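Local coordinates for STING-associated CdnE c-di-GMP synthase (Flavobacteriaceae, PDB 6WT8), which synthesises the cyclic dinucleotide c-di-GMP, probably from GTP and probably as the signal for a partner STING receptor in bacterial CBASS defence, at residues 10-15 / 260-265; 16-21 / 99-104; 70-75 / 189-194; 92-97 / 103-108; 213-218 / 238-243. All blocks are in the same frame, centred on the assembly; numbering follows the deposited sequence.

Contact 1. Residues 10-15 / 260-265; sequences KKVRER and LKNIKY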
# COMPACT_ATOMS: atom_id res chain seq x y z
N LYS A 10 5.79 9.90 22.30
CA LYS A 10 5.11 8.84 23.06
C LYS A 10 3.98 8.21 22.23
O LYS A 10 3.78 6.99 22.26
CB LYS A 10 4.57 9.41 24.38
CG LYS A 10 5.68 9.77 25.34
CD LYS A 10 5.15 10.45 26.60
CE LYS A 10 6.32 10.85 27.47
NZ LYS A 10 7.16 9.64 27.74
N LYS A 11 3.28 9.01 21.44
CA LYS A 11 2.18 8.46 20.64
C LYS A 11 2.71 7.54 19.54
O LYS A 11 2.18 6.45 19.31
CB LYS A 11 1.36 9.58 20.00
CG LYS A 11 0.48 10.28 21.02
CD LYS A 11 -0.42 11.24 20.30
CE LYS A 11 -1.61 11.58 21.18
NZ LYS A 11 -2.13 12.92 20.81
N VAL A 12 3.74 7.99 18.82
CA VAL A 12 4.32 7.15 17.76
C VAL A 12 4.83 5.86 18.35
O VAL A 12 4.66 4.79 17.77
CB VAL A 12 5.44 7.92 17.03
CG1 VAL A 12 6.19 7.01 16.03
CG2 VAL A 12 4.90 9.06 16.27
N ARG A 13 5.51 5.94 19.50
CA ARG A 13 6.04 4.74 20.14
C ARG A 13 4.95 3.76 20.49
O ARG A 13 5.13 2.54 20.32
CB ARG A 13 6.80 5.15 21.40
CG ARG A 13 8.14 5.68 20.98
CD ARG A 13 8.91 6.26 22.16
NE ARG A 13 10.28 6.54 21.72
CZ ARG A 13 11.33 6.61 22.54
NH1 ARG A 13 11.18 6.45 23.84
NH2 ARG A 13 12.53 6.82 22.04
N GLU A 14 3.84 4.25 21.03
CA GLU A 14 2.79 3.31 21.42
C GLU A 14 2.25 2.58 20.21
O GLU A 14 1.90 1.39 20.29
CB GLU A 14 1.65 4.06 22.11
CG GLU A 14 0.63 3.08 22.76
CD GLU A 14 1.30 1.94 23.58
OE1 GLU A 14 2.15 2.24 24.46
OE2 GLU A 14 0.98 0.74 23.32
N ARG A 15 2.22 3.26 19.06
CA ARG A 15 1.69 2.64 17.84
C ARG A 15 2.69 1.71 17.19
O ARG A 15 2.30 0.72 16.55
CB ARG A 15 1.33 3.75 16.83
CG ARG A 15 0.16 4.59 17.26
CD ARG A 15 -0.30 5.58 16.18
NE ARG A 15 0.71 6.52 15.69
CZ ARG A 15 0.73 7.82 15.97
NH1 ARG A 15 -0.14 8.36 16.85
NH2 ARG A 15 1.61 8.60 15.39
N LEU A 260 4.55 10.93 6.43
CA LEU A 260 3.30 11.68 6.17
C LEU A 260 2.09 10.99 6.80
O LEU A 260 1.16 11.65 7.27
CB LEU A 260 3.07 11.85 4.65
CG LEU A 260 3.77 12.93 3.87
CD1 LEU A 260 2.98 13.07 2.52
CD2 LEU A 260 3.79 14.27 4.62
N LYS A 261 2.07 9.64 6.79
CA LYS A 261 0.97 8.92 7.44
C LYS A 261 0.92 9.23 8.93
O LYS A 261 -0.16 9.45 9.49
CB LYS A 261 1.12 7.41 7.21
CG LYS A 261 0.76 6.95 5.82
CD LYS A 261 0.85 5.42 5.81
CE LYS A 261 0.61 4.84 4.49
NZ LYS A 261 0.41 3.35 4.75
N ASN A 262 2.08 9.31 9.58
CA ASN A 262 2.10 9.64 11.01
C ASN A 262 1.64 11.07 11.23
O ASN A 262 0.93 11.34 12.20
CB ASN A 262 3.54 9.45 11.57
CG ASN A 262 3.75 8.00 12.09
OD1 ASN A 262 3.05 7.58 13.01
ND2 ASN A 262 4.67 7.24 11.49
N ILE A 263 2.12 12.02 10.41
CA ILE A 263 1.68 13.41 10.57
C ILE A 263 0.16 13.49 10.41
O ILE A 263 -0.52 14.15 11.19
CB ILE A 263 2.37 14.33 9.54
CG1 ILE A 263 3.87 14.37 9.76
CG2 ILE A 263 1.78 15.75 9.54
CD1 ILE A 263 4.33 14.56 11.13
N LYS A 264 -0.38 12.79 9.40
CA LYS A 264 -1.84 12.86 9.22
C LYS A 264 -2.58 12.29 10.44
O LYS A 264 -3.61 12.83 10.91
CB LYS A 264 -2.24 12.09 7.95
CG LYS A 264 -3.69 12.43 7.57
CD LYS A 264 -4.02 11.91 6.14
CE LYS A 264 -4.13 10.38 6.12
NZ LYS A 264 -5.52 9.90 6.55
N TYR A 265 -2.06 11.19 10.98
CA TYR A 265 -2.70 10.48 12.07
C TYR A 265 -2.78 11.37 13.31
O TYR A 265 -3.83 11.43 13.95
CB TYR A 265 -1.94 9.17 12.35
CG TYR A 265 -2.71 8.20 13.23
CD1 TYR A 265 -2.67 8.30 14.62
CD2 TYR A 265 -3.45 7.18 12.64
CE1 TYR A 265 -3.39 7.38 15.40
CE2 TYR A 265 -4.16 6.24 13.43
CZ TYR A 265 -4.11 6.37 14.79
OH TYR A 265 -4.84 5.48 15.56
O HOH W 1 2.94 5.23 14.41
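Arg15 carries most of this helix-helix contact, meeting Asn262 with one edge of its guanidinium and Tyr265 with one of its faces. The NH2 group donates to Asn262 OD1 at 3.0 Å with an N-H...O angle of 160°, and the oxygen lies close to the guanidinium plane. The amide is nearly coplanar with that group. On the same edge, Arg15 NE donates to a water at 2.9 Å, and the water in turn donates to Asn262 OD1 at 2.7 Å, closing a small ring in which the buried amide oxygen has two donors. The chain of Arg15 bends at chi3 (-58°), which brings the flat group round beside its own helix. Helices 5-16 and 253-266 cross steeply here, with segment axes 11.5 Å apart and 114° between their directions, and the contact joins the N-terminal helix to the later helical part of the enzyme. Arg15 NH1 comes within 3.4 Å of Tyr265 CD1, the ring being tilted against the guanidinium. Lys11 O and Val12 CA lie over the opposite face, so arginine suits a place needing both planar packing and several donors. NH1 also forms a salt bridge with Asp266. Asn262 is held from behind, its ND2 bonded to Ser54 O of helix 46-56, and this helps to point OD1 at the arginine.

Contact 2. Residues 16-21 / 99-104; sequences SNPDLV and ILKEND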
# COMPACT_ATOMS: atom_id res chain seq x y z
N SER A 16 3.97 2.04 17.29
CA SER A 16 5.01 1.49 16.44
C SER A 16 5.99 0.57 17.15
O SER A 16 6.46 -0.40 16.57
CB SER A 16 5.84 2.62 15.81
OG SER A 16 5.09 3.39 14.90
N ASN A 17 6.38 0.90 18.37
CA ASN A 17 7.48 0.16 19.00
C ASN A 17 7.39 0.38 20.50
O ASN A 17 8.31 0.99 21.11
CB ASN A 17 8.81 0.67 18.42
CG ASN A 17 10.02 -0.10 18.96
OD1 ASN A 17 9.88 -1.21 19.48
ND2 ASN A 17 11.19 0.50 18.84
N PRO A 18 6.33 -0.10 21.15
CA PRO A 18 6.14 0.22 22.57
C PRO A 18 7.21 -0.34 23.47
O PRO A 18 7.40 0.20 24.56
CB PRO A 18 4.76 -0.38 22.89
CG PRO A 18 4.55 -1.43 21.84
CD PRO A 18 5.16 -0.82 20.60
N ASP A 19 7.87 -1.43 23.07
CA ASP A 19 8.90 -2.02 23.92
C ASP A 19 10.28 -1.49 23.61
O ASP A 19 11.25 -1.92 24.25
CB ASP A 19 8.90 -3.51 23.76
CG ASP A 19 7.65 -4.14 24.33
OD1 ASP A 19 7.16 -3.63 25.38
OD2 ASP A 19 7.15 -5.11 23.72
N LEU A 20 10.38 -0.54 22.68
CA LEU A 20 11.65 0.15 22.39
C LEU A 20 12.74 -0.83 21.98
O LEU A 20 13.90 -0.76 22.44
CB LEU A 20 12.10 1.03 23.57
CG LEU A 20 11.07 2.06 24.04
CD1 LEU A 20 11.64 2.99 25.14
CD2 LEU A 20 10.58 2.87 22.85
N VAL A 21 12.38 -1.74 21.08
CA VAL A 21 13.37 -2.63 20.51
C VAL A 21 14.27 -1.82 19.58
O VAL A 21 13.90 -0.76 19.06
CB VAL A 21 12.73 -3.82 19.76
CG1 VAL A 21 11.73 -4.54 20.69
CG2 VAL A 21 12.14 -3.38 18.48
N ILE A 99 1.83 2.03 9.70
CA ILE A 99 2.32 2.76 10.87
C ILE A 99 1.66 2.30 12.17
O ILE A 99 1.95 2.87 13.24
CB ILE A 99 2.16 4.29 10.72
CG1 ILE A 99 0.72 4.66 10.54
CG2 ILE A 99 2.99 4.78 9.53
CD1 ILE A 99 0.40 6.15 10.99
N LEU A 100 0.80 1.28 12.12
CA LEU A 100 0.23 0.72 13.34
C LEU A 100 0.68 -0.73 13.51
O LEU A 100 0.55 -1.53 12.58
CB LEU A 100 -1.31 0.76 13.33
CG LEU A 100 -1.98 2.07 12.96
CD1 LEU A 100 -3.53 1.96 12.96
CD2 LEU A 100 -1.53 3.18 13.87
N LYS A 101 1.13 -1.07 14.73
CA LYS A 101 1.56 -2.45 14.97
C LYS A 101 0.43 -3.45 14.75
O LYS A 101 0.74 -4.61 14.53
CB LYS A 101 2.10 -2.60 16.41
CG LYS A 101 1.09 -2.24 17.51
CD LYS A 101 1.81 -2.08 18.89
CE LYS A 101 0.74 -1.91 19.99
NZ LYS A 101 -0.01 -0.65 19.92
N GLU A 102 -0.84 -3.02 14.84
CA GLU A 102 -1.96 -3.94 14.62
C GLU A 102 -2.32 -4.14 13.16
O GLU A 102 -3.19 -4.98 12.86
CB GLU A 102 -3.22 -3.45 15.37
CG GLU A 102 -3.03 -3.26 16.88
CD GLU A 102 -2.43 -1.91 17.31
OE1 GLU A 102 -2.23 -0.99 16.46
OE2 GLU A 102 -2.20 -1.79 18.55
N ASN A 103 -1.74 -3.41 12.23
CA ASN A 103 -2.05 -3.66 10.83
C ASN A 103 -1.49 -5.02 10.40
O ASN A 103 -0.41 -5.44 10.84
CB ASN A 103 -1.43 -2.58 9.95
CG ASN A 103 -1.99 -1.21 10.17
OD1 ASN A 103 -1.24 -0.24 10.07
ND2 ASN A 103 -3.30 -1.09 10.42
N ASP A 104 -2.22 -5.71 9.52
CA ASP A 104 -1.86 -7.02 9.06
C ASP A 104 -1.91 -7.11 7.55
O ASP A 104 -2.66 -6.38 6.89
CB ASP A 104 -2.85 -8.04 9.62
CG ASP A 104 -2.60 -8.33 11.05
OD1 ASP A 104 -1.64 -9.07 11.35
OD2 ASP A 104 -3.36 -7.81 11.89
O HOH W 1 2.94 5.23 14.41
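Ser16 OG and Ile99 O face each other at 3.6 Å, and a water joins them. It accepts from the serine hydroxyl at 2.9 Å and donates to the Ile99 carbonyl at 2.8 Å. Beside this polar link the rim of the Pro18 ring rests obliquely on the Lys101 chain, Pro18 CD lying 4.0 Å from Lys101 CD. Both groups belong to type I beta turns, Asn17 to Leu20 following helix 5-16 and Leu100 to Asn103 in the loop before strand 106-112. Proline suits the second position of its turn, where phi must be near -60°. Lys101 lays its methylenes against the proline, and the bend at chi4 (-68°) turns NZ to Glu102 OE2 in a 2.8 Å salt bridge; NZ also bonds Glu14 O. Behind them, Asn17 braces its turn with two bonds to Val21, OD1 accepting from N and ND2 donating to O. Asn103 OD1 takes the Leu100 N-H from above its carbonyl plane at 3.3 Å.

Contact 3. Residues 70-75 / 189-194; sequences ANKVEA and TEPERD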
# COMPACT_ATOMS: atom_id res chain seq x y z
N ALA A 70 -0.52 -15.33 8.52
CA ALA A 70 -1.18 -15.53 7.22
C ALA A 70 -0.65 -16.78 6.52
O ALA A 70 -1.43 -17.52 5.89
CB ALA A 70 -0.96 -14.30 6.33
N ASN A 71 0.64 -17.10 6.69
CA ASN A 71 1.15 -18.36 6.12
C ASN A 71 0.47 -19.58 6.75
O ASN A 71 0.21 -20.59 6.06
CB ASN A 71 2.66 -18.48 6.33
CG ASN A 71 3.47 -17.53 5.44
OD1 ASN A 71 2.96 -16.97 4.48
ND2 ASN A 71 4.76 -17.35 5.77
N LYS A 72 0.23 -19.55 8.07
CA LYS A 72 -0.45 -20.66 8.73
C LYS A 72 -1.87 -20.82 8.19
O LYS A 72 -2.32 -21.95 7.92
CB LYS A 72 -0.49 -20.46 10.24
CG LYS A 72 0.91 -20.54 10.80
CD LYS A 72 0.91 -20.57 12.29
CE LYS A 72 2.35 -20.80 12.79
NZ LYS A 72 2.38 -21.07 14.28
N VAL A 73 -2.59 -19.70 8.01
CA VAL A 73 -3.93 -19.77 7.40
C VAL A 73 -3.85 -20.36 5.99
O VAL A 73 -4.68 -21.22 5.60
CB VAL A 73 -4.57 -18.37 7.38
CG1 VAL A 73 -5.93 -18.39 6.70
CG2 VAL A 73 -4.76 -17.88 8.81
N GLU A 74 -2.90 -19.87 5.18
CA GLU A 74 -2.74 -20.37 3.82
C GLU A 74 -2.58 -21.89 3.79
O GLU A 74 -3.17 -22.55 2.92
CB GLU A 74 -1.51 -19.71 3.15
CG GLU A 74 -1.34 -20.26 1.74
CD GLU A 74 -0.18 -19.63 0.97
OE1 GLU A 74 0.01 -18.41 1.01
OE2 GLU A 74 0.54 -20.39 0.26
N ALA A 75 -1.81 -22.46 4.72
CA ALA A 75 -1.59 -23.91 4.67
C ALA A 75 -2.91 -24.67 4.80
O ALA A 75 -3.14 -25.66 4.11
CB ALA A 75 -0.64 -24.35 5.78
N THR A 189 -3.94 -17.98 16.52
CA THR A 189 -3.52 -17.92 17.92
C THR A 189 -2.02 -18.03 18.12
O THR A 189 -1.53 -17.58 19.16
CB THR A 189 -4.18 -19.01 18.77
OG1 THR A 189 -3.89 -20.29 18.20
CG2 THR A 189 -5.68 -18.74 18.87
N GLU A 190 -1.29 -18.63 17.18
CA GLU A 190 0.17 -18.71 17.26
C GLU A 190 0.73 -18.41 15.88
O GLU A 190 0.67 -19.26 14.97
CB GLU A 190 0.64 -20.06 17.78
CG GLU A 190 0.72 -20.12 19.29
CD GLU A 190 0.54 -21.53 19.83
OE1 GLU A 190 -0.26 -21.69 20.78
OE2 GLU A 190 1.19 -22.46 19.30
N PRO A 191 1.25 -17.20 15.66
CA PRO A 191 1.27 -16.06 16.56
C PRO A 191 -0.09 -15.39 16.59
O PRO A 191 -0.87 -15.62 15.68
CB PRO A 191 2.33 -15.15 15.94
CG PRO A 191 2.30 -15.47 14.47
CD PRO A 191 1.92 -16.95 14.37
N GLU A 192 -0.40 -14.66 17.65
CA GLU A 192 -1.72 -14.07 17.84
C GLU A 192 -1.88 -12.86 16.93
O GLU A 192 -1.44 -11.75 17.27
CB GLU A 192 -1.91 -13.69 19.29
CG GLU A 192 -3.32 -13.28 19.63
CD GLU A 192 -3.53 -13.17 21.14
OE1 GLU A 192 -4.68 -12.90 21.57
OE2 GLU A 192 -2.55 -13.37 21.90
N ARG A 193 -2.54 -13.06 15.78
CA ARG A 193 -2.82 -12.00 14.80
C ARG A 193 -4.17 -12.27 14.17
O ARG A 193 -4.56 -13.42 14.04
CB ARG A 193 -1.80 -11.93 13.65
CG ARG A 193 -0.32 -11.75 14.11
CD ARG A 193 -0.02 -10.40 14.75
NE ARG A 193 -0.18 -9.27 13.81
CZ ARG A 193 0.15 -8.01 14.06
NH1 ARG A 193 0.79 -7.68 15.16
NH2 ARG A 193 -0.16 -7.10 13.16
N ASP A 194 -4.86 -11.19 13.74
CA ASP A 194 -6.14 -11.34 13.06
C ASP A 194 -5.93 -11.11 11.57
O ASP A 194 -5.46 -10.05 11.15
CB ASP A 194 -7.17 -10.36 13.60
CG ASP A 194 -7.35 -10.49 15.11
OD1 ASP A 194 -7.35 -11.61 15.62
OD2 ASP A 194 -7.44 -9.44 15.78
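Glu190 brings its backbone carbonyl to the ammonium of Lys72, with NZ donating to O at 2.6 Å. The donor stands 50° out of the carbonyl plane, so the bond lies well away from the lone-pair directions. Lys72 gets there with an extended chain that leaves helix 60-81 in a straight line. Its CD is only 3.0 Å from Glu190 O, so the approach is crowded and the exact placing of this surface lysine is best read with caution. The carboxylate of Glu190 turns the other way, with OE2 5.3 Å from Lys72 NZ. Next, Pro191 follows a cis peptide bond and sets its CD 4.1 Å from NZ; its ring packs on Asn65 and Val68 of the same helix. This is the tight turn between antiparallel strands 184-189 and 192-204, where a cis proline helps to reverse the chain. Further on, Arg193 reaches away to Asp104. The link from ammonium to carbonyl is probably largely electrostatic, and the nearby carboxylate would probably ease the charge of Lys72 without pairing with it.

Contact 4. Residues 92-97 / 103-108; sequences SVMTNT and NDVDLV
Val93 and Val105 meet with their branches at about a right angle, CG1 to CG1, at 3.4 Å, tighter than ordinary van der Waals contact. The other branch of Val93 faces the backbone: CG2 lies 3.6 Å from Asp104 C and 3.9 Å from Asn103 CB, so one methyl meets a side chain and the other lies against the backbone. Its CG1 is anti to the backbone N (chi1 173°), which is what spreads the two methyls in these directions. Beside it Met94, a selenomethionine here, curls at chi2 and chi3 until SE meets Val105 CG1 obliquely at 3.7 Å. A flexible, unbranched chain can fold over a methyl in this way, and the residue also touches Ile239 of helix 235-248. The 3-10 turn holding Ser92, followed by Asp104-Val105-Asp106 entering strand 106-112, resembles the Ser and Asp-x-Asp signature of polymerase-beta-like nucleotidyltransferases, consistent with this part lining the active site. A water accepts from Val93 N at 3.0 Å and donates to Asp104 O at 2.8 Å, fastening the turn to the strand entrance beside the apolar patch. Ser66 OG of helix 60-81 bonds both Asp104 OD1 and Val105 N, setting the second segment. In the turn itself, Ser92 O accepts from Thr95 N and Thr97 N, which approach from opposite faces of its plane.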
# COMPACT_ATOMS: atom_id res chain seq x y z
N SER A 92 -0.66 -2.57 3.04
CA SER A 92 0.53 -1.77 3.28
C SER A 92 1.61 -2.54 4.05
O SER A 92 2.79 -2.21 3.95
CB SER A 92 0.18 -0.50 4.03
OG SER A 92 -0.41 -0.80 5.24
N VAL A 93 1.25 -3.61 4.78
CA VAL A 93 2.27 -4.39 5.47
C VAL A 93 3.21 -5.02 4.45
O VAL A 93 4.40 -5.18 4.72
CB VAL A 93 1.59 -5.42 6.40
CG1 VAL A 93 2.67 -6.34 6.99
CG2 VAL A 93 0.83 -4.70 7.56
N MSE A 94 2.73 -5.27 3.22
CA MSE A 94 3.60 -5.86 2.22
C MSE A 94 4.66 -4.94 1.62
O MSE A 94 5.58 -5.41 0.95
CB MSE A 94 2.77 -6.43 1.05
CG MSE A 94 2.02 -7.70 1.45
SE MSE A 94 3.18 -9.18 2.01
CE MSE A 94 3.93 -9.61 0.32
N THR A 95 4.54 -3.64 1.86
CA THR A 95 5.63 -2.69 1.58
C THR A 95 6.24 -2.15 2.85
O THR A 95 7.06 -1.21 2.79
CB THR A 95 5.11 -1.53 0.73
OG1 THR A 95 3.93 -0.99 1.31
CG2 THR A 95 4.73 -1.99 -0.72
N ASN A 96 5.83 -2.66 4.01
CA ASN A 96 6.24 -2.13 5.31
C ASN A 96 5.99 -0.64 5.41
O ASN A 96 6.79 0.08 6.06
CB ASN A 96 7.73 -2.43 5.59
CG ASN A 96 8.09 -2.16 7.04
OD1 ASN A 96 7.24 -2.38 7.94
ND2 ASN A 96 9.34 -1.64 7.31
N THR A 97 4.87 -0.16 4.82
CA THR A 97 4.55 1.25 4.95
C THR A 97 3.39 1.47 5.90
O THR A 97 2.86 2.58 5.98
CB THR A 97 4.26 1.89 3.59
OG1 THR A 97 3.26 1.11 2.91
CG2 THR A 97 5.58 1.94 2.79
N ASN A 103 -1.74 -3.41 12.23
CA ASN A 103 -2.05 -3.66 10.83
C ASN A 103 -1.49 -5.02 10.40
O ASN A 103 -0.41 -5.44 10.84
CB ASN A 103 -1.43 -2.58 9.95
CG ASN A 103 -1.99 -1.21 10.17
OD1 ASN A 103 -1.24 -0.24 10.07
ND2 ASN A 103 -3.30 -1.09 10.42
N ASP A 104 -2.22 -5.71 9.52
CA ASP A 104 -1.86 -7.02 9.06
C ASP A 104 -1.91 -7.11 7.55
O ASP A 104 -2.66 -6.38 6.89
CB ASP A 104 -2.85 -8.04 9.62
CG ASP A 104 -2.60 -8.33 11.05
OD1 ASP A 104 -1.64 -9.07 11.35
OD2 ASP A 104 -3.36 -7.81 11.89
N VAL A 105 -1.07 -8.01 7.01
CA VAL A 105 -1.26 -8.44 5.61
C VAL A 105 -2.64 -9.08 5.48
O VAL A 105 -3.12 -9.75 6.41
CB VAL A 105 -0.19 -9.43 5.09
CG1 VAL A 105 1.24 -8.82 5.11
CG2 VAL A 105 -0.17 -10.74 5.90
N ASP A 106 -3.28 -8.89 4.32
CA ASP A 106 -4.44 -9.72 4.00
C ASP A 106 -3.99 -10.92 3.16
O ASP A 106 -3.11 -10.78 2.28
CB ASP A 106 -5.47 -9.00 3.10
CG ASP A 106 -6.12 -7.81 3.70
OD1 ASP A 106 -6.23 -7.69 4.92
OD2 ASP A 106 -6.60 -6.96 2.90
N LEU A 107 -4.61 -12.07 3.39
CA LEU A 107 -4.38 -13.21 2.51
C LEU A 107 -5.40 -13.17 1.37
O LEU A 107 -6.60 -12.98 1.60
CB LEU A 107 -4.56 -14.51 3.32
CG LEU A 107 -4.36 -15.82 2.49
CD1 LEU A 107 -3.91 -16.91 3.43
CD2 LEU A 107 -5.69 -16.27 1.83
N VAL A 108 -4.92 -13.31 0.13
CA VAL A 108 -5.80 -13.30 -1.04
C VAL A 108 -5.75 -14.67 -1.67
O VAL A 108 -4.66 -15.17 -2.01
CB VAL A 108 -5.36 -12.23 -2.06
CG1 VAL A 108 -6.45 -12.08 -3.13
CG2 VAL A 108 -5.19 -10.90 -1.37
O HOH W 2 -1.63 -4.27 5.31

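Contact 5. Residues 213-218 / 238-243; sequences DKSRKG and SIERIN
Ser215 and Glu240 pack closely where a 3-10 turn, in the loop leading to strand 218-221 of the central sheet, leans on helix 235-248. Ser215 CB lies 3.6 Å from Glu240 CB, and OG lies 3.8 Å from Glu240 CG. A small residue suits the turn here, because the backbones come near each other, with CA atoms 6.4 Å apart for this pair. Glu240 has CG anti to its backbone N (chi1 -177°) and then bends at chi2, so that its methylenes lie along the serine while the carboxylate runs on past it, on the solvent side. The other half is looser and made by two arginines. Arg216 NH1 and Arg241 NH2 approach to 3.6 Å with their guanidinium planes at right angles, both chains extended to NE. Two positive groups so near each other should repel somewhat, and each has another partner: Arg241 NH1 bonds Val325 O, and Arg216 pairs with Asp213 of its own segment. Further packing comes from Leu237, which both Ser215 and Arg216 touch, and from Phe208 of helix 206-211, which also touches Arg216. The negative charge of Asp213 probably softens the repulsion. Arg216 NE meets Asp213 OD2 on its anti side at 2.9 Å, almost perfectly straight, with the oxygen in the guanidinium plane.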
# COMPACT_ATOMS: atom_id res chain seq x y z
N ASP A 213 4.01 -9.44 -16.75
CA ASP A 213 4.52 -9.01 -15.44
C ASP A 213 3.51 -9.44 -14.39
O ASP A 213 2.38 -8.93 -14.38
CB ASP A 213 4.72 -7.49 -15.39
CG ASP A 213 5.86 -6.97 -16.25
OD1 ASP A 213 6.80 -7.74 -16.60
OD2 ASP A 213 5.87 -5.73 -16.56
N LYS A 214 3.89 -10.36 -13.50
CA LYS A 214 2.94 -10.88 -12.51
C LYS A 214 2.30 -9.77 -11.67
O LYS A 214 1.14 -9.86 -11.29
CB LYS A 214 3.68 -11.88 -11.63
CG LYS A 214 2.82 -12.54 -10.60
CD LYS A 214 3.62 -13.52 -9.72
CE LYS A 214 2.75 -13.98 -8.53
NZ LYS A 214 3.52 -14.71 -7.48
N SER A 215 3.04 -8.70 -11.43
CA SER A 215 2.53 -7.66 -10.55
C SER A 215 1.41 -6.86 -11.20
O SER A 215 0.70 -6.12 -10.50
CB SER A 215 3.67 -6.71 -10.14
OG SER A 215 4.23 -6.05 -11.27
N ARG A 216 1.29 -6.93 -12.53
CA ARG A 216 0.22 -6.20 -13.22
C ARG A 216 -1.09 -6.97 -13.24
O ARG A 216 -2.08 -6.43 -13.71
CB ARG A 216 0.63 -5.91 -14.64
CG ARG A 216 1.83 -4.96 -14.75
CD ARG A 216 2.17 -4.81 -16.23
NE ARG A 216 3.46 -4.14 -16.51
CZ ARG A 216 3.58 -2.83 -16.70
NH1 ARG A 216 2.51 -2.03 -16.62
NH2 ARG A 216 4.78 -2.33 -17.02
N LYS A 217 -1.12 -8.19 -12.72
CA LYS A 217 -2.39 -8.92 -12.68
C LYS A 217 -3.34 -8.29 -11.69
O LYS A 217 -2.94 -7.93 -10.57
CB LYS A 217 -2.14 -10.38 -12.30
CG LYS A 217 -1.35 -11.16 -13.30
CD LYS A 217 -1.26 -12.64 -12.96
CE LYS A 217 -2.62 -13.26 -13.06
NZ LYS A 217 -2.94 -14.14 -14.21
N GLY A 218 -4.61 -8.13 -12.09
CA GLY A 218 -5.62 -7.54 -11.24
C GLY A 218 -6.45 -8.60 -10.54
O GLY A 218 -6.40 -9.79 -10.91
N SER A 238 0.75 -1.83 -6.94
CA SER A 238 1.19 -0.85 -5.94
C SER A 238 2.34 -1.38 -5.12
O SER A 238 3.33 -0.66 -4.88
CB SER A 238 0.01 -0.48 -5.04
OG SER A 238 -0.88 0.28 -5.80
N ILE A 239 2.24 -2.63 -4.67
CA ILE A 239 3.31 -3.20 -3.85
C ILE A 239 4.62 -3.20 -4.63
O ILE A 239 5.66 -2.75 -4.14
CB ILE A 239 2.95 -4.62 -3.38
CG1 ILE A 239 1.85 -4.53 -2.33
CG2 ILE A 239 4.17 -5.37 -2.90
CD1 ILE A 239 1.10 -5.86 -2.15
N GLU A 240 4.60 -3.76 -5.86
CA GLU A 240 5.83 -3.85 -6.62
C GLU A 240 6.40 -2.47 -6.89
O GLU A 240 7.62 -2.27 -6.75
CB GLU A 240 5.56 -4.61 -7.92
CG GLU A 240 6.83 -4.83 -8.77
CD GLU A 240 7.79 -5.87 -8.19
OE1 GLU A 240 8.90 -6.01 -8.75
OE2 GLU A 240 7.45 -6.53 -7.19
N ARG A 241 5.56 -1.51 -7.28
CA ARG A 241 6.11 -0.22 -7.69
C ARG A 241 6.68 0.55 -6.49
O ARG A 241 7.72 1.21 -6.64
CB ARG A 241 5.04 0.59 -8.42
CG ARG A 241 4.83 0.12 -9.87
CD ARG A 241 3.70 0.96 -10.50
NE ARG A 241 3.65 0.53 -11.92
CZ ARG A 241 2.74 0.96 -12.80
NH1 ARG A 241 1.77 1.81 -12.45
NH2 ARG A 241 2.82 0.52 -14.07
N ILE A 242 5.99 0.51 -5.33
CA ILE A 242 6.55 1.16 -4.14
C ILE A 242 7.86 0.50 -3.74
O ILE A 242 8.85 1.19 -3.41
CB ILE A 242 5.51 1.17 -3.01
CG1 ILE A 242 4.42 2.17 -3.41
CG2 ILE A 242 6.16 1.55 -1.69
CD1 ILE A 242 3.13 1.96 -2.53
N ASN A 243 7.91 -0.83 -3.75
CA ASN A 243 9.15 -1.50 -3.36
C ASN A 243 10.29 -1.17 -4.32
O ASN A 243 11.43 -0.89 -3.90
CB ASN A 243 8.91 -3.01 -3.26
CG ASN A 243 8.16 -3.38 -1.98
OD1 ASN A 243 8.11 -2.59 -1.01
ND2 ASN A 243 7.53 -4.57 -1.97

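How the contacts relate
From the N terminus, helix 5-16 and the turn after it enter contacts 1 and 2. Contact 1 closes the longest loop, back from helix 253-266, and contacts 2 to 5 all lie inside it. Contact 2 joins the turn to the loop before strand 106-112, and contact 3 crosses it, running from helix 60-81 to the hairpin at strand 192-204. Contact 4 nests within contact 3 and shares Asn103 and Asp104 with contact 2; Arg193 of contact 3 pairs with that same Asp104. Contact 5 follows in series, joining the loop before strand 218-221 to helix 235-248, whose Ile239 and Asn243 pack against contact 4.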